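Local coordinates for protein molinate hydrolase (Gulosibacter molinativorax, PDB 4UB9) that hydrolyses the thiocarbamate herbicide molinate, probably as a zinc-dependent member of the amidohydrolase family that acts on non-peptide carbon-nitrogen bonds, at residues 124-129 with 152-157; 133-138 with 478-483; 162-167 with 472-477. All blocks are in the same frame, centred on the assembly; numbering follows the deposited sequence.

Interaction 1 of 3, residues 124-129 with 152-157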
loop_
_atom_site.group_PDB
_atom_site.type_symbol
_atom_site.label_atom_id
_atom_site.label_comp_id
_atom_site.label_asym_id
_atom_site.label_seq_id
_atom_site.Cartn_x
_atom_site.Cartn_y
_atom_site.Cartn_z
ATOM N N LYS A 124 7.104 -9.095 32.309
ATOM C CA LYS A 124 5.888 -9.745 32.864
ATOM C C LYS A 124 5.099 -10.461 31.805
ATOM O O LYS A 124 4.484 -11.481 32.069
ATOM C CB LYS A 124 4.998 -8.735 33.542
ATOM C CG LYS A 124 5.555 -8.282 34.867
ATOM C CD LYS A 124 4.657 -7.282 35.569
ATOM C CE LYS A 124 5.258 -6.954 36.917
ATOM N NZ LYS A 124 4.835 -5.616 37.389
ATOM N N VAL A 125 5.111 -9.912 30.594
ATOM C CA VAL A 125 4.478 -10.587 29.471
ATOM C C VAL A 125 5.163 -11.948 29.280
ATOM O O VAL A 125 4.528 -12.978 29.024
ATOM C CB VAL A 125 4.610 -9.784 28.176
ATOM C CG1 VAL A 125 4.157 -10.591 26.957
ATOM C CG2 VAL A 125 3.823 -8.508 28.292
ATOM N N ILE A 126 6.485 -11.931 29.369
ATOM C CA ILE A 126 7.272 -13.124 29.143
ATOM C C ILE A 126 6.986 -14.144 30.256
ATOM O O ILE A 126 6.814 -15.329 30.008
ATOM C CB ILE A 126 8.763 -12.786 29.057
ATOM C CG1 ILE A 126 9.041 -12.091 27.729
ATOM C CG2 ILE A 126 9.619 -14.053 29.150
ATOM C CD1 ILE A 126 10.434 -11.515 27.610
ATOM N N GLU A 127 6.933 -13.669 31.495
ATOM C CA GLU A 127 6.588 -14.559 32.644
ATOM C C GLU A 127 5.205 -15.162 32.485
ATOM O O GLU A 127 5.034 -16.373 32.609
ATOM C CB GLU A 127 6.712 -13.845 33.971
ATOM C CG GLU A 127 8.172 -13.559 34.296
ATOM C CD GLU A 127 8.379 -12.528 35.402
ATOM O OE1 GLU A 127 7.375 -12.086 36.010
ATOM O OE2 GLU A 127 9.558 -12.166 35.659
ATOM N N GLU A 128 4.240 -14.333 32.154
ATOM C CA GLU A 128 2.863 -14.819 31.864
ATOM C C GLU A 128 2.886 -15.943 30.801
ATOM O O GLU A 128 2.235 -16.980 30.952
ATOM C CB GLU A 128 1.960 -13.686 31.371
ATOM C CG GLU A 128 0.543 -14.099 30.984
ATOM C CD GLU A 128 -0.296 -12.981 30.370
ATOM O OE1 GLU A 128 0.292 -12.097 29.712
ATOM O OE2 GLU A 128 -1.545 -12.965 30.523
ATOM N N ALA A 129 3.651 -15.732 29.718
ATOM C CA ALA A 129 3.714 -16.726 28.638
ATOM C C ALA A 129 4.382 -18.025 29.116
ATOM O O ALA A 129 3.965 -19.129 28.747
ATOM C CB ALA A 129 4.453 -16.181 27.446
ATOM N N THR A 152 16.014 -11.842 29.620
ATOM C CA THR A 152 17.032 -12.042 30.661
ATOM C C THR A 152 16.438 -11.815 32.048
ATOM O O THR A 152 16.510 -12.664 32.937
ATOM C CB THR A 152 18.215 -11.064 30.487
ATOM O OG1 THR A 152 18.835 -11.316 29.241
ATOM C CG2 THR A 152 19.260 -11.230 31.584
ATOM N N ILE A 153 15.805 -10.664 32.222
ATOM C CA ILE A 153 15.099 -10.347 33.480
ATOM C C ILE A 153 14.167 -11.490 33.922
ATOM O O ILE A 153 14.145 -11.891 35.081
ATOM C CB ILE A 153 14.280 -9.066 33.361
ATOM C CG1 ILE A 153 15.245 -7.880 33.284
ATOM C CG2 ILE A 153 13.353 -8.895 34.559
ATOM C CD1 ILE A 153 14.619 -6.552 32.909
ATOM N N ALA A 154 13.392 -11.982 32.967
ATOM C CA ALA A 154 12.340 -12.968 33.236
ATOM C C ALA A 154 12.929 -14.329 33.570
ATOM O O ALA A 154 12.469 -14.992 34.493
ATOM C CB ALA A 154 11.399 -13.100 32.058
ATOM N N ARG A 155 13.939 -14.760 32.826
ATOM C CA ARG A 155 14.497 -16.065 33.142
ATOM C C ARG A 155 15.162 -16.056 34.502
ATOM O O ARG A 155 15.060 -17.034 35.235
ATOM C CB ARG A 155 15.398 -16.627 32.069
ATOM C CG ARG A 155 16.841 -16.350 32.226
ATOM C CD ARG A 155 17.627 -17.587 32.120
ATOM N NE ARG A 155 18.713 -17.415 31.188
ATOM C CZ ARG A 155 19.752 -16.577 31.285
ATOM N NH1 ARG A 155 19.861 -15.718 32.259
ATOM N NH2 ARG A 155 20.692 -16.603 30.355
ATOM N N ASP A 156 15.832 -14.952 34.836
ATOM C CA ASP A 156 16.567 -14.856 36.100
ATOM C C ASP A 156 15.594 -14.881 37.277
ATOM O O ASP A 156 15.847 -15.486 38.284
ATOM C CB ASP A 156 17.442 -13.599 36.152
ATOM C CG ASP A 156 18.597 -13.631 35.104
ATOM O OD1 ASP A 156 18.832 -14.681 34.485
ATOM O OD2 ASP A 156 19.273 -12.602 34.913
ATOM N N ARG A 157 14.462 -14.251 37.102
ATOM C CA ARG A 157 13.466 -14.239 38.144
ATOM C C ARG A 157 12.796 -15.576 38.321
ATOM O O ARG A 157 12.490 -15.991 39.429
ATOM C CB ARG A 157 12.448 -13.143 37.885
ATOM C CG ARG A 157 12.983 -11.788 38.331
ATOM C CD ARG A 157 12.190 -10.612 37.771
ATOM N NE ARG A 157 10.759 -10.906 37.665
ATOM C CZ ARG A 157 9.856 -10.702 38.629
ATOM N NH1 ARG A 157 10.214 -10.223 39.801
ATOM N NH2 ARG A 157 8.586 -11.015 38.423
#
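R157 and E127 form a two-pronged salt bridge between helix 148-159 and helix 122-135. The arginine meets the carboxylate side-on, with one nitrogen for each oxygen. NE of R157 donates to OE2 of E127 at 2.7 Å, and the bond is close to straight at 163°. NH2 of R157 reaches OE1 of E127 at 2.9 Å. OE2 uses its syn lone pair. OE1 is met on its syn side, a little out of the carboxylate plane. The two flat groups are nearly coplanar, 23° apart, so both N-H groups point at their oxygens together. Two bonds of this kind fix the rotation of each group.

The side chains cross at about a right angle. E127 is extended beyond CG, while R157 bends at chi3. That bend turns the edge bearing NE and NH2 onto the carboxylate. At one border, K124 makes a salt bridge with D496 of the second subunit.

Next to the salt bridge along the helices, A154 lets the helices come close. The CA atoms of E127 and A154 are 6.0 Å apart, and the axes of segments 124-129 and 152-157 approach to 8.8 Å at a signed angle of -50°. The methyl CB of A154 touches CG2 of I126 at 3.5 Å and also lies against the aliphatic CG of E127. The CG2 branch of I126 stands anti to its backbone N and is the branch that faces the alanine.

The contact is structural, joining two helices by a salt bridge and a small apolar patch, away from the zinc site. The two helices flank strand 138-143 in sequence. Both pack on the neighbouring strand 167-170, where I126 rests on I168, as does R155 from the partner helix.

Interaction 2 of 3, residues 133-138 with 478-483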
loop_
_atom_site.group_PDB
_atom_site.type_symbol
_atom_site.label_atom_id
_atom_site.label_comp_id
_atom_site.label_asym_id
_atom_site.label_seq_id
_atom_site.Cartn_x
_atom_site.Cartn_y
_atom_site.Cartn_z
ATOM N N ALA A 133 2.804 -21.856 29.347
ATOM C CA ALA A 133 3.456 -23.081 28.900
ATOM C C ALA A 133 3.377 -24.125 30.015
ATOM O O ALA A 133 3.006 -25.268 29.775
ATOM C CB ALA A 133 4.892 -22.818 28.519
ATOM N N LEU A 134 3.699 -23.673 31.224
ATOM C CA LEU A 134 3.656 -24.499 32.429
ATOM C C LEU A 134 2.259 -25.105 32.672
ATOM O O LEU A 134 2.113 -26.300 32.987
ATOM C CB LEU A 134 4.081 -23.706 33.632
ATOM C CG LEU A 134 4.273 -24.489 34.931
ATOM C CD1 LEU A 134 5.207 -25.667 34.765
ATOM C CD2 LEU A 134 4.794 -23.578 36.038
ATOM N N ARG A 135 1.240 -24.299 32.425
ATOM C CA ARG A 135 -0.154 -24.759 32.473
ATOM C C ARG A 135 -0.438 -25.930 31.540
ATOM O O ARG A 135 -1.243 -26.781 31.837
ATOM C CB ARG A 135 -1.092 -23.650 32.092
ATOM C CG ARG A 135 -2.533 -23.935 32.443
ATOM C CD ARG A 135 -3.467 -23.420 31.381
ATOM N NE ARG A 135 -3.810 -22.038 31.615
ATOM C CZ ARG A 135 -4.027 -21.109 30.668
ATOM N NH1 ARG A 135 -3.845 -21.346 29.378
ATOM N NH2 ARG A 135 -4.400 -19.887 31.031
ATOM N N GLY A 136 0.249 -25.980 30.412
ATOM C CA GLY A 136 0.179 -27.145 29.514
ATOM C C GLY A 136 1.189 -28.258 29.828
ATOM O O GLY A 136 1.437 -29.135 29.006
ATOM N N GLY A 137 1.803 -28.208 30.994
ATOM C CA GLY A 137 2.726 -29.272 31.425
ATOM C C GLY A 137 4.183 -29.102 30.980
ATOM O O GLY A 137 5.026 -29.988 31.183
ATOM N N VAL A 138 4.474 -27.954 30.377
ATOM C CA VAL A 138 5.800 -27.698 29.848
ATOM C C VAL A 138 6.610 -27.046 30.959
ATOM O O VAL A 138 6.331 -25.923 31.345
ATOM C CB VAL A 138 5.758 -26.814 28.611
ATOM C CG1 VAL A 138 7.180 -26.477 28.131
ATOM C CG2 VAL A 138 4.973 -27.485 27.510
ATOM N N GLY A 478 -4.714 -22.534 37.980
ATOM C CA GLY A 478 -4.725 -21.114 38.386
ATOM C C GLY A 478 -3.727 -20.202 37.640
ATOM O O GLY A 478 -3.423 -19.101 38.104
ATOM N N LEU A 479 -3.156 -20.685 36.529
ATOM C CA LEU A 479 -2.131 -19.933 35.776
ATOM C C LEU A 479 -2.753 -19.324 34.570
ATOM O O LEU A 479 -3.611 -19.928 33.963
ATOM C CB LEU A 479 -1.004 -20.826 35.309
ATOM C CG LEU A 479 -0.141 -21.449 36.390
ATOM C CD1 LEU A 479 0.803 -22.456 35.752
ATOM C CD2 LEU A 479 0.643 -20.408 37.161
ATOM N N PRO A 480 -2.309 -18.140 34.185
ATOM C CA PRO A 480 -1.222 -17.377 34.789
ATOM C C PRO A 480 -1.701 -16.641 36.000
ATOM O O PRO A 480 -2.878 -16.326 36.107
ATOM C CB PRO A 480 -0.831 -16.374 33.674
ATOM C CG PRO A 480 -2.116 -16.148 32.952
ATOM C CD PRO A 480 -2.847 -17.466 32.984
ATOM N N LEU A 481 -0.771 -16.327 36.878
ATOM C CA LEU A 481 -1.100 -15.712 38.160
ATOM C C LEU A 481 -1.697 -14.335 38.022
ATOM O O LEU A 481 -2.624 -14.013 38.729
ATOM C CB LEU A 481 0.140 -15.617 39.047
ATOM C CG LEU A 481 0.721 -16.994 39.482
ATOM C CD1 LEU A 481 1.942 -16.765 40.371
ATOM C CD2 LEU A 481 -0.309 -17.881 40.177
ATOM N N SER A 482 -1.163 -13.497 37.137
ATOM C CA SER A 482 -1.737 -12.160 36.912
ATOM C C SER A 482 -1.941 -11.916 35.452
ATOM O O SER A 482 -1.060 -11.406 34.765
ATOM C CB SER A 482 -0.849 -11.067 37.458
ATOM O OG SER A 482 -0.449 -11.384 38.771
ATOM N N PRO A 483 -3.121 -12.263 34.963
ATOM C CA PRO A 483 -3.331 -12.039 33.560
ATOM C C PRO A 483 -2.954 -10.635 33.154
ATOM O O PRO A 483 -3.332 -9.667 33.811
ATOM C CB PRO A 483 -4.839 -12.295 33.378
ATOM C CG PRO A 483 -5.171 -13.295 34.464
ATOM C CD PRO A 483 -4.288 -12.885 35.616
#
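The carbonyl O of L479 is gripped by two nitrogens of R135, at the point where helix 122-135 ends in a Schellman motif. NH2 of R135 donates to L479 O at 3.0 Å, and NE of R135 to the same oxygen at 3.2 Å. Both bonds are bent, each with an N-H...O angle of 143°, as expected when two N-H groups converge on one acceptor. They come from the same face of the carbonyl plane. NE stands well above that plane, while NH2 is tilted less. R135 starts with CG anti to the backbone N (chi1 -166°) and bends at chi2 and chi3 to reach the oxygen.

The motif turns the chain toward strand 138-143. V138 N bonds to A133 O, and G137 N to L134 O. G137, with positive phi, is the C-prime residue.

L479 turns its side chain toward the helix end. CD1 of L479 lies 4.1 Å from CB of L134 and touches CG of L134 as well. The loop 478-483 is also held to this helix by L481 N, which bonds to OE1 of Q131. The peptide bond before P480 is cis, and the ring carbon CD of P480 lies 3.5 Å from NH2 of R135.

Interaction 3 of 3, residues 162-167 with 472-477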
loop_
_atom_site.group_PDB
_atom_site.type_symbol
_atom_site.label_atom_id
_atom_site.label_comp_id
_atom_site.label_asym_id
_atom_site.label_seq_id
_atom_site.Cartn_x
_atom_site.Cartn_y
_atom_site.Cartn_z
ATOM N N ALA A 162 11.824 -15.979 42.226
ATOM C CA ALA A 162 11.038 -14.733 42.369
ATOM C C ALA A 162 9.731 -14.708 41.568
ATOM O O ALA A 162 8.842 -13.894 41.827
ATOM C CB ALA A 162 11.872 -13.532 41.980
ATOM N N ALA A 163 9.637 -15.577 40.575
ATOM C CA ALA A 163 8.448 -15.615 39.738
ATOM C C ALA A 163 8.162 -17.019 39.262
ATOM O O ALA A 163 9.048 -17.853 39.116
ATOM C CB ALA A 163 8.608 -14.698 38.552
ATOM N N GLU A 164 6.897 -17.223 38.971
ATOM C CA GLU A 164 6.386 -18.501 38.522
ATOM C C GLU A 164 6.511 -18.686 36.992
ATOM O O GLU A 164 6.433 -17.735 36.225
ATOM C CB GLU A 164 4.919 -18.602 38.936
ATOM C CG GLU A 164 4.188 -19.855 38.479
ATOM C CD GLU A 164 4.675 -21.097 39.215
ATOM O OE1 GLU A 164 5.774 -21.594 38.889
ATOM O OE2 GLU A 164 3.949 -21.592 40.120
ATOM N N GLY A 165 6.702 -19.934 36.581
ATOM C CA GLY A 165 6.683 -20.301 35.165
ATOM C C GLY A 165 7.608 -21.430 34.781
ATOM O O GLY A 165 8.483 -21.809 35.520
ATOM N N ALA A 166 7.442 -21.920 33.577
ATOM C CA ALA A 166 8.420 -22.815 32.985
ATOM C C ALA A 166 9.793 -22.183 33.039
ATOM O O ALA A 166 9.915 -20.955 32.951
ATOM C CB ALA A 166 8.064 -23.133 31.536
ATOM N N ARG A 167 10.839 -22.999 33.224
ATOM C CA ARG A 167 12.162 -22.415 33.183
ATOM C C ARG A 167 12.509 -22.111 31.722
ATOM O O ARG A 167 12.067 -22.786 30.770
ATOM C CB ARG A 167 13.234 -23.226 33.881
ATOM C CG ARG A 167 13.818 -24.362 33.112
ATOM C CD ARG A 167 14.962 -25.014 33.893
ATOM N NE ARG A 167 14.484 -25.600 35.130
ATOM C CZ ARG A 167 13.672 -26.655 35.240
ATOM N NH1 ARG A 167 13.242 -27.329 34.178
ATOM N NH2 ARG A 167 13.294 -27.064 36.451
ATOM N N ARG A 472 7.998 -29.501 43.228
ATOM C CA ARG A 472 6.979 -28.617 43.749
ATOM C C ARG A 472 5.775 -28.729 42.869
ATOM O O ARG A 472 5.865 -28.580 41.660
ATOM C CB ARG A 472 7.508 -27.212 43.722
ATOM C CG ARG A 472 6.534 -26.155 44.201
ATOM C CD ARG A 472 7.236 -24.815 44.170
ATOM N NE ARG A 472 6.425 -23.939 43.343
ATOM C CZ ARG A 472 6.715 -23.528 42.120
ATOM N NH1 ARG A 472 7.849 -23.837 41.525
ATOM N NH2 ARG A 472 5.856 -22.760 41.504
ATOM N N GLU A 473 4.659 -29.101 43.452
ATOM C CA GLU A 473 3.449 -29.262 42.669
ATOM C C GLU A 473 2.906 -27.889 42.352
ATOM O O GLU A 473 2.902 -26.996 43.164
ATOM C CB GLU A 473 2.378 -30.118 43.371
ATOM C CG GLU A 473 1.153 -30.386 42.472
ATOM C CD GLU A 473 0.158 -31.423 43.013
ATOM O OE1 GLU A 473 0.281 -31.843 44.207
ATOM O OE2 GLU A 473 -0.725 -31.851 42.223
ATOM N N ILE A 474 2.352 -27.789 41.168
ATOM C CA ILE A 474 1.867 -26.539 40.646
ATOM C C ILE A 474 0.352 -26.540 40.589
ATOM O O ILE A 474 -0.250 -27.461 40.034
ATOM C CB ILE A 474 2.392 -26.326 39.188
ATOM C CG1 ILE A 474 3.916 -26.455 39.116
ATOM C CG2 ILE A 474 1.945 -24.981 38.634
ATOM C CD1 ILE A 474 4.689 -25.503 40.008
ATOM N N ASP A 475 -0.256 -25.459 41.058
ATOM C CA ASP A 475 -1.712 -25.225 40.788
ATOM C C ASP A 475 -1.911 -24.744 39.340
ATOM O O ASP A 475 -2.151 -23.562 39.068
ATOM C CB ASP A 475 -2.350 -24.248 41.786
ATOM C CG ASP A 475 -3.809 -24.015 41.508
ATOM O OD1 ASP A 475 -4.427 -24.776 40.698
ATOM O OD2 ASP A 475 -4.340 -23.025 42.059
ATOM N N PHE A 476 -1.808 -25.681 38.409
ATOM C CA PHE A 476 -1.628 -25.298 37.009
ATOM C C PHE A 476 -2.872 -24.653 36.429
ATOM O O PHE A 476 -2.767 -23.733 35.619
ATOM C CB PHE A 476 -1.056 -26.424 36.130
ATOM C CG PHE A 476 -1.922 -27.615 35.993
ATOM C CD1 PHE A 476 -1.908 -28.599 36.966
ATOM C CD2 PHE A 476 -2.684 -27.800 34.860
ATOM C CE1 PHE A 476 -2.704 -29.721 36.836
ATOM C CE2 PHE A 476 -3.471 -28.920 34.715
ATOM C CZ PHE A 476 -3.485 -29.884 35.702
ATOM N N HIS A 477 -4.028 -25.038 36.941
ATOM C CA HIS A 477 -5.267 -24.406 36.504
ATOM C C HIS A 477 -5.425 -22.950 36.950
ATOM O O HIS A 477 -6.172 -22.202 36.352
ATOM C CB HIS A 477 -6.481 -25.220 36.929
ATOM C CG HIS A 477 -6.687 -26.429 36.080
ATOM N ND1 HIS A 477 -6.642 -27.712 36.582
ATOM C CD2 HIS A 477 -6.878 -26.551 34.746
ATOM C CE1 HIS A 477 -6.811 -28.574 35.597
ATOM N NE2 HIS A 477 -6.956 -27.895 34.473
#
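The loop that joins helix 148-159 to strand 167-170 meets the strand 472-473 and the turn after it through a salt bridge between E164 and R472. NH2 of R472 lies 2.6 Å from OE2 of E164 and bonds to OE1 of E164 at 2.9 Å, with an N-H...O angle of 159°. OE1 is met on its syn side, 24° out of the carboxylate plane, yet it stays in the plane of the guanidinium. A single nitrogen, NH2, serves both oxygens.

The two side chains come from opposite directions. R472 is stretched out as far as CG and CD and turns at chi3. E164 bends at chi2 (70°), which folds its carboxylate back over its own backbone. There G165 N donates to OE1 of E164 at 3.0 Å, where OE1 offers its anti lone pair. OE1 thus accepts from two donors.

CD1 of I474 lies over one face of the R472 guanidinium. This CD1 of I474 sits 3.3 Å above that plane, offset toward the rim, and 4.0 Å from OE2 of E164. R472 also makes a cation-pi contact with F31, and E164 touches the same residue.

E164 is buried, so its negative charge lies away from bulk water. The arginine and the G165 N-H would be expected to stabilise that charge and keep the glutamate ionised. The same bonds fix the carboxylate against its own loop while tying that loop to R472.

Overall arrangement
From the N terminus, helix 122-135 comes first and takes part in interactions 1 and 2. Interaction 1 closes a short loop through strand 138-143 to helix 148-159. The chain then reaches 162-167, where interaction 3 opens. It closes some 300 residues later at 472-477. Interaction 2 runs from 133-138 to 478-483, so its long loop encloses interaction 3 and crosses interaction 1. In space the three are neighbours: the centres of interactions 2 and 3 are about 7 Å apart. R157 O probably bonds to A163 N, joining interactions 1 and 3. Interaction 1 joins two helices; interactions 2 and 3 tie helix 122-135 and the loop before strand 167-170 to the C-terminal part.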